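Side-chain contacts in serpin-12 (Manduca sexta, PDB 6CJ7), which is a serpin, a serine protease inhibitor of an insect, and controls the prophenoloxidase activation system in larval hemolymph: residues L36-P40 with F41-I45; A74-F77 with K78-E82; I281-E284 with P285-N288. All coordinates share one frame; numbering follows the deposited sequence.

Interaction 1. Residues L36-P40 with F41-I45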
loop_
_atom_site.group_PDB
_atom_site.type_symbol
_atom_site.label_atom_id
_atom_site.label_comp_id
_atom_site.label_asym_id
_atom_site.label_seq_id
_atom_site.Cartn_x
_atom_site.Cartn_y
_atom_site.Cartn_z
ATOM N N LEU A 36 3.291 -5.635 9.595
ATOM C CA LEU A 36 2.580 -4.434 9.188
ATOM C C LEU A 36 2.697 -4.287 7.681
ATOM O O LEU A 36 3.793 -4.407 7.127
ATOM C CB LEU A 36 3.144 -3.203 9.899
ATOM C CG LEU A 36 2.315 -1.932 9.750
ATOM C CD1 LEU A 36 1.067 -2.025 10.618
ATOM C CD2 LEU A 36 3.154 -0.710 10.106
ATOM N N ALA A 37 1.571 -4.011 7.023
ATOM C CA ALA A 37 1.548 -3.885 5.571
ATOM C C ALA A 37 0.551 -2.808 5.187
ATOM O O ALA A 37 -0.530 -2.728 5.776
ATOM C CB ALA A 37 1.159 -5.206 4.907
ATOM N N ALA A 38 0.915 -1.987 4.201
ATOM C CA ALA A 38 0.006 -0.969 3.695
ATOM C C ALA A 38 0.529 -0.492 2.356
ATOM O O ALA A 38 1.701 -0.688 2.019
ATOM C CB ALA A 38 -0.131 0.221 4.649
ATOM N N SER A 39 -0.349 0.148 1.597
ATOM C CA SER A 39 0.054 0.724 0.314
ATOM C C SER A 39 0.160 2.237 0.413
ATOM O O SER A 39 -0.874 2.906 0.528
ATOM C CB SER A 39 -0.945 0.353 -0.776
ATOM O OG SER A 39 -0.629 1.069 -1.983
ATOM N N PRO A 40 1.359 2.831 0.351
ATOM C CA PRO A 40 1.430 4.301 0.275
ATOM C C PRO A 40 0.662 4.860 -0.905
ATOM O O PRO A 40 0.087 5.955 -0.804
ATOM C CB PRO A 40 2.936 4.580 0.160
ATOM C CG PRO A 40 3.571 3.372 0.830
ATOM C CD PRO A 40 2.695 2.214 0.419
ATOM N N PHE A 41 0.620 4.119 -2.016
ATOM C CA PHE A 41 -0.164 4.527 -3.179
ATOM C C PHE A 41 -1.651 4.655 -2.834
ATOM O O PHE A 41 -2.263 5.712 -3.063
ATOM C CB PHE A 41 0.091 3.523 -4.316
ATOM C CG PHE A 41 -0.766 3.719 -5.521
ATOM C CD1 PHE A 41 -0.609 4.839 -6.324
ATOM C CD2 PHE A 41 -1.724 2.784 -5.864
ATOM C CE1 PHE A 41 -1.404 5.026 -7.446
ATOM C CE2 PHE A 41 -2.519 2.959 -6.986
ATOM C CZ PHE A 41 -2.354 4.081 -7.779
ATOM N N SER A 42 -2.241 3.607 -2.246
ATOM C CA SER A 42 -3.670 3.632 -1.939
ATOM C C SER A 42 -4.001 4.715 -0.926
ATOM O O SER A 42 -5.051 5.356 -1.016
ATOM C CB SER A 42 -4.134 2.285 -1.377
ATOM O OG SER A 42 -3.831 1.211 -2.226
ATOM N N ILE A 43 -3.141 4.899 0.073
ATOM C CA ILE A 43 -3.431 5.892 1.105
ATOM C C ILE A 43 -3.352 7.297 0.520
ATOM O O ILE A 43 -4.163 8.168 0.855
ATOM C CB ILE A 43 -2.480 5.707 2.302
ATOM C CG1 ILE A 43 -2.731 4.358 2.962
ATOM C CG2 ILE A 43 -2.640 6.854 3.295
ATOM C CD1 ILE A 43 -1.680 3.961 3.986
ATOM N N THR A 44 -2.386 7.539 -0.370
ATOM C CA THR A 44 -2.294 8.842 -1.024
ATOM C C THR A 44 -3.477 9.069 -1.961
ATOM O O THR A 44 -4.039 10.173 -1.997
ATOM C CB THR A 44 -0.958 8.956 -1.776
ATOM O OG1 THR A 44 0.128 8.701 -0.874
ATOM C CG2 THR A 44 -0.780 10.359 -2.349
ATOM N N ILE A 45 -3.885 8.029 -2.705
ATOM C CA ILE A 45 -5.026 8.144 -3.622
ATOM C C ILE A 45 -6.277 8.559 -2.864
ATOM O O ILE A 45 -7.061 9.396 -3.335
ATOM C CB ILE A 45 -5.248 6.816 -4.378
ATOM C CG1 ILE A 45 -4.187 6.623 -5.458
ATOM C CG2 ILE A 45 -6.648 6.786 -5.010
ATOM C CD1 ILE A 45 -4.480 7.397 -6.725
#
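Ser39 and Ser42 show how a helix is capped at its N-terminus: Ser39 OG reaches forward over the first turn and takes the amide hydrogen of Ser42, with Ser42 N 3.0 Å from Ser39 OG in a nearly straight bond (167°). The reach depends on the first torsion of Ser39, which sets OG trans to its own N (chi1 173°) and brings it beside the edge of the Phe41 ring, near the ring plane, 3.5 Å from Phe41 CB. Replacing Ser39 with alanine is likely to leave Ser42 N without its capping acceptor, and Leu372 O without this hydrogen-bond partner. At the next residue, Pro40 O is gripped twice by Thr44, from one turn ahead, whose OG1 lies 2.7 Å from Pro40 O while Thr44 N lies 3.0 Å from it, the two donors arriving from opposite faces of the carbonyl plane. Ile43 folds back along the same turn, its CD1 resting 4.1 Å from Ala38 CB, and Ile45 CG1 sits over one face of the Phe41 ring. The contact thus joins strand 36-38 to helix 40-51 in the buried centre of the serpin fold. Strand 370-377 pairs with the strand, helix 19-31 packs on Leu36, Ala38 and Pro40, helix 70-85 meets Phe41, Thr44 and Ile45, and strand 165-174 lies against both serines.

Interaction 2. Residues A74-F77 with K78-E82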
loop_
_atom_site.group_PDB
_atom_site.type_symbol
_atom_site.label_atom_id
_atom_site.label_comp_id
_atom_site.label_asym_id
_atom_site.label_seq_id
_atom_site.Cartn_x
_atom_site.Cartn_y
_atom_site.Cartn_z
ATOM N N ALA A 74 -4.019 15.312 -9.494
ATOM C CA ALA A 74 -4.859 14.691 -10.515
ATOM C C ALA A 74 -4.031 14.283 -11.726
ATOM O O ALA A 74 -4.234 13.202 -12.292
ATOM C CB ALA A 74 -5.981 15.655 -10.922
ATOM N N GLU A 75 -3.094 15.140 -12.136
ATOM C CA GLU A 75 -2.252 14.830 -13.285
ATOM C C GLU A 75 -1.309 13.679 -12.975
ATOM O O GLU A 75 -1.091 12.801 -13.822
ATOM C CB GLU A 75 -1.457 16.060 -13.707
ATOM C CG GLU A 75 -2.263 17.043 -14.528
ATOM C CD GLU A 75 -3.039 16.368 -15.652
ATOM O OE1 GLU A 75 -2.413 15.710 -16.509
ATOM O OE2 GLU A 75 -4.278 16.486 -15.675
ATOM N N ILE A 76 -0.720 13.686 -11.778
ATOM C CA ILE A 76 0.237 12.646 -11.419
ATOM C C ILE A 76 -0.449 11.291 -11.375
ATOM O O ILE A 76 0.031 10.314 -11.959
ATOM C CB ILE A 76 0.921 12.981 -10.083
ATOM C CG1 ILE A 76 2.002 14.041 -10.307
ATOM C CG2 ILE A 76 1.513 11.721 -9.432
ATOM C CD1 ILE A 76 2.397 14.781 -9.053
ATOM N N PHE A 77 -1.597 11.208 -10.700
ATOM C CA PHE A 77 -2.188 9.888 -10.550
ATOM C C PHE A 77 -2.894 9.416 -11.809
ATOM O O PHE A 77 -2.982 8.200 -12.022
ATOM C CB PHE A 77 -3.093 9.856 -9.318
ATOM C CG PHE A 77 -2.305 9.874 -8.047
ATOM C CD1 PHE A 77 -1.534 8.780 -7.688
ATOM C CD2 PHE A 77 -2.248 11.009 -7.264
ATOM C CE1 PHE A 77 -0.775 8.795 -6.537
ATOM C CE2 PHE A 77 -1.479 11.032 -6.117
ATOM C CZ PHE A 77 -0.747 9.927 -5.754
ATOM N N LYS A 78 -3.323 10.325 -12.691
ATOM C CA LYS A 78 -3.798 9.857 -13.984
ATOM C C LYS A 78 -2.695 9.097 -14.706
ATOM O O LYS A 78 -2.935 8.018 -15.262
ATOM C CB LYS A 78 -4.307 11.023 -14.841
ATOM C CG LYS A 78 -4.868 10.579 -16.195
ATOM C CD LYS A 78 -5.498 11.755 -16.941
ATOM C CE LYS A 78 -5.936 11.346 -18.329
ATOM N NZ LYS A 78 -4.851 11.593 -19.326
ATOM N N LYS A 79 -1.466 9.620 -14.663
ATOM C CA LYS A 79 -0.379 8.964 -15.385
ATOM C C LYS A 79 0.046 7.678 -14.692
ATOM O O LYS A 79 0.339 6.684 -15.361
ATOM C CB LYS A 79 0.813 9.898 -15.539
ATOM C CG LYS A 79 1.767 9.407 -16.611
ATOM C CD LYS A 79 3.029 10.236 -16.714
ATOM C CE LYS A 79 4.018 9.525 -17.612
ATOM N NZ LYS A 79 4.157 8.106 -17.167
ATOM N N VAL A 80 0.090 7.673 -13.351
ATOM C CA VAL A 80 0.438 6.441 -12.640
ATOM C C VAL A 80 -0.546 5.339 -12.990
ATOM O O VAL A 80 -0.162 4.184 -13.252
ATOM C CB VAL A 80 0.480 6.698 -11.120
ATOM C CG1 VAL A 80 0.608 5.365 -10.357
ATOM C CG2 VAL A 80 1.619 7.647 -10.777
ATOM N N ASN A 81 -1.831 5.676 -13.010
ATOM C CA ASN A 81 -2.840 4.686 -13.352
ATOM C C ASN A 81 -2.737 4.265 -14.815
ATOM O O ASN A 81 -2.938 3.091 -15.134
ATOM C CB ASN A 81 -4.224 5.229 -13.025
ATOM C CG ASN A 81 -4.555 5.078 -11.552
ATOM O OD1 ASN A 81 -4.306 4.023 -10.969
ATOM N ND2 ASN A 81 -5.105 6.132 -10.938
ATOM N N GLU A 82 -2.431 5.205 -15.715
ATOM C CA GLU A 82 -2.222 4.849 -17.113
ATOM C C GLU A 82 -1.071 3.868 -17.270
ATOM O O GLU A 82 -1.162 2.913 -18.054
ATOM C CB GLU A 82 -1.963 6.105 -17.939
ATOM C CG GLU A 82 -3.236 6.815 -18.355
ATOM C CD GLU A 82 -2.982 8.216 -18.880
ATOM O OE1 GLU A 82 -1.805 8.634 -18.929
ATOM O OE2 GLU A 82 -3.965 8.893 -19.255
#
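Lys78 starts against Ala74: its CB lies 3.4 Å from Ala74 O, the carbonyl one turn back that also accepts the amide of Lys78, with Lys78 N 3.0 Å from Ala74 O. From there the chain runs out straight, CG placed trans to the backbone N (chi1 -178°), through CD to CE. At chi4 it bends, and NZ ends 2.8 Å from Glu82 OE2, its salt-bridge partner one turn on, entering on the syn side of the carboxylate and 21° out of its plane. Glu75 OE1 is also near, 5.6 Å from Lys78 NZ, and would probably add to the field at the ammonium without touching it. This i to i+4 pairing lies on helix 70-85 of the serpin fold, whose buried side is largely apolar, Phe77 and Val80 packing on helix 40-51. Phe77 CD1 lies 4.5 Å from Val80 CB, and the partly exposed Ile76 adjoins the same valine, its CG2 4.3 Å from Val80 CG2. Asn81 N donates to Phe77 O, while Asn81 ND2 hydrogen-bonds Asn118 O, at the end of helix 109-118. On the outer side Lys79 NZ turns to Glu83 in a salt bridge of its own.

Interaction 3. Residues I281-E284 with P285-N288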
loop_
_atom_site.group_PDB
_atom_site.type_symbol
_atom_site.label_atom_id
_atom_site.label_comp_id
_atom_site.label_asym_id
_atom_site.label_seq_id
_atom_site.Cartn_x
_atom_site.Cartn_y
_atom_site.Cartn_z
ATOM N N ILE A 281 -7.320 -2.062 7.409
ATOM C CA ILE A 281 -6.932 -0.920 8.228
ATOM C C ILE A 281 -8.030 0.133 8.229
ATOM O O ILE A 281 -8.465 0.592 7.170
ATOM C CB ILE A 281 -5.624 -0.286 7.734
ATOM C CG1 ILE A 281 -4.479 -1.302 7.761
ATOM C CG2 ILE A 281 -5.302 0.921 8.560
ATOM C CD1 ILE A 281 -3.252 -0.790 7.048
ATOM N N ASN A 282 -8.451 0.530 9.427
ATOM C CA ASN A 282 -9.281 1.709 9.618
ATOM C C ASN A 282 -8.352 2.908 9.777
ATOM O O ASN A 282 -7.612 3.006 10.759
ATOM C CB ASN A 282 -10.178 1.503 10.833
ATOM C CG ASN A 282 -11.021 2.713 11.168
ATOM O OD1 ASN A 282 -10.828 3.819 10.653
ATOM N ND2 ASN A 282 -11.969 2.509 12.077
ATOM N N LEU A 283 -8.373 3.808 8.790
ATOM C CA LEU A 283 -7.414 4.905 8.743
ATOM C C LEU A 283 -7.795 6.110 9.599
ATOM O O LEU A 283 -6.991 7.040 9.714
ATOM C CB LEU A 283 -7.224 5.377 7.295
ATOM C CG LEU A 283 -6.525 4.354 6.393
ATOM C CD1 LEU A 283 -6.677 4.811 4.955
ATOM C CD2 LEU A 283 -5.049 4.204 6.748
ATOM N N GLU A 284 -8.981 6.139 10.204
ATOM C CA GLU A 284 -9.359 7.348 10.936
ATOM C C GLU A 284 -8.401 7.670 12.080
ATOM O O GLU A 284 -7.986 8.836 12.188
ATOM C CB GLU A 284 -10.807 7.235 11.423
ATOM C CG GLU A 284 -11.268 8.465 12.208
ATOM C CD GLU A 284 -12.627 8.276 12.871
ATOM O OE1 GLU A 284 -13.055 7.122 13.092
ATOM O OE2 GLU A 284 -13.271 9.286 13.172
ATOM N N PRO A 285 -7.997 6.725 12.945
ATOM C CA PRO A 285 -7.032 7.089 13.999
ATOM C C PRO A 285 -5.751 7.719 13.477
ATOM O O PRO A 285 -5.307 8.748 14.011
ATOM C CB PRO A 285 -6.768 5.747 14.702
ATOM C CG PRO A 285 -8.001 4.968 14.488
ATOM C CD PRO A 285 -8.472 5.338 13.106
ATOM N N VAL A 286 -5.123 7.127 12.456
ATOM C CA VAL A 286 -3.841 7.658 12.011
ATOM C C VAL A 286 -4.035 8.959 11.238
ATOM O O VAL A 286 -3.230 9.888 11.364
ATOM C CB VAL A 286 -3.046 6.602 11.211
ATOM C CG1 VAL A 286 -3.675 6.298 9.861
ATOM C CG2 VAL A 286 -1.592 7.045 11.041
ATOM N N LEU A 287 -5.126 9.080 10.472
ATOM C CA LEU A 287 -5.338 10.331 9.750
ATOM C C LEU A 287 -5.617 11.480 10.712
ATOM O O LEU A 287 -5.200 12.618 10.457
ATOM C CB LEU A 287 -6.463 10.174 8.719
ATOM C CG LEU A 287 -6.119 9.221 7.564
ATOM C CD1 LEU A 287 -7.257 9.141 6.549
ATOM C CD2 LEU A 287 -4.841 9.652 6.888
ATOM N N ASN A 288 -6.265 11.198 11.849
ATOM C CA ASN A 288 -6.440 12.225 12.864
ATOM C C ASN A 288 -5.113 12.697 13.450
ATOM O O ASN A 288 -5.045 13.817 13.964
ATOM C CB ASN A 288 -7.339 11.709 13.997
ATOM C CG ASN A 288 -8.826 11.890 13.709
ATOM O OD1 ASN A 288 -9.228 12.812 13.000
ATOM N ND2 ASN A 288 -9.654 11.027 14.296
HETATM O O HOH W 1 -5.382 4.302 11.696
#
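Glu284 and Asn288 run side by side and point the same way along the first turn of a short helix, with Glu284 CG 3.7 Å from Asn288 ND2 and the carboxylate and amide planes turned 46° apart. The pair meets through the stem of the glutamate: CG stands trans to the backbone N (chi1 180°), and the chain extends beyond it. Beneath them the backbone closes the turn, Asn288 N donating to Glu284 O. Phe296, from the loop that follows, packs on both side chains.

Leu283 takes the buried side. Its CB lies 3.8 Å from Leu287 CD1, while its CD2 lies alongside Val286 CG1 at 4.0 Å, the leucine and valine side chains pointing the same way. The carbonyl of Leu283 takes the amide of Leu287 nearly head-on, and Leu287 CG closes in on that oxygen as well. Helix 19-31 packs on this side, Val24 and Met28 against Val286 and Phe20 against Leu287.

The passage is a strand-to-helix turn in the serpin fold, where the long strand 265-282 gives way to helix 284-289. Asn282 marks it with a capping bond: its OD1 accepts from Glu284 N at 3.0 Å, the donor tilted 27° from the amide plane.

Pro285, having no amide hydrogen, suits the first turn, where its N needs no acceptor. Its ring is crossed at about a right angle by the Asn282 side chain, OD1 lying 3.7 Å from Pro285 CD. A water then spans the turn, donating to Asn282 O and accepting from Val286 N, so the valine amide is served across 2.9 Å by the water oxygen.

Along the chain the three follow in series, interaction 1, then 2, then 3, all within the serpin fold. Interaction 1 lies at the middle, its centre about 3 Å from that of the chain, and the others flank it with centres about 16 Å and 12 Å away. It touches both: helix 40-51 packs on helix 70-85 of interaction 2, with Ile45 and Thr44 against Phe77 and Phe41 against Val80 and Asn81, and strand 36-38 brings Ala37 and Ala38 to Ile281 of interaction 3. Interactions 2 and 3 remain about 13 Å apart at their nearest atoms, so the central strand-to-helix junction bridges them in this inhibitor.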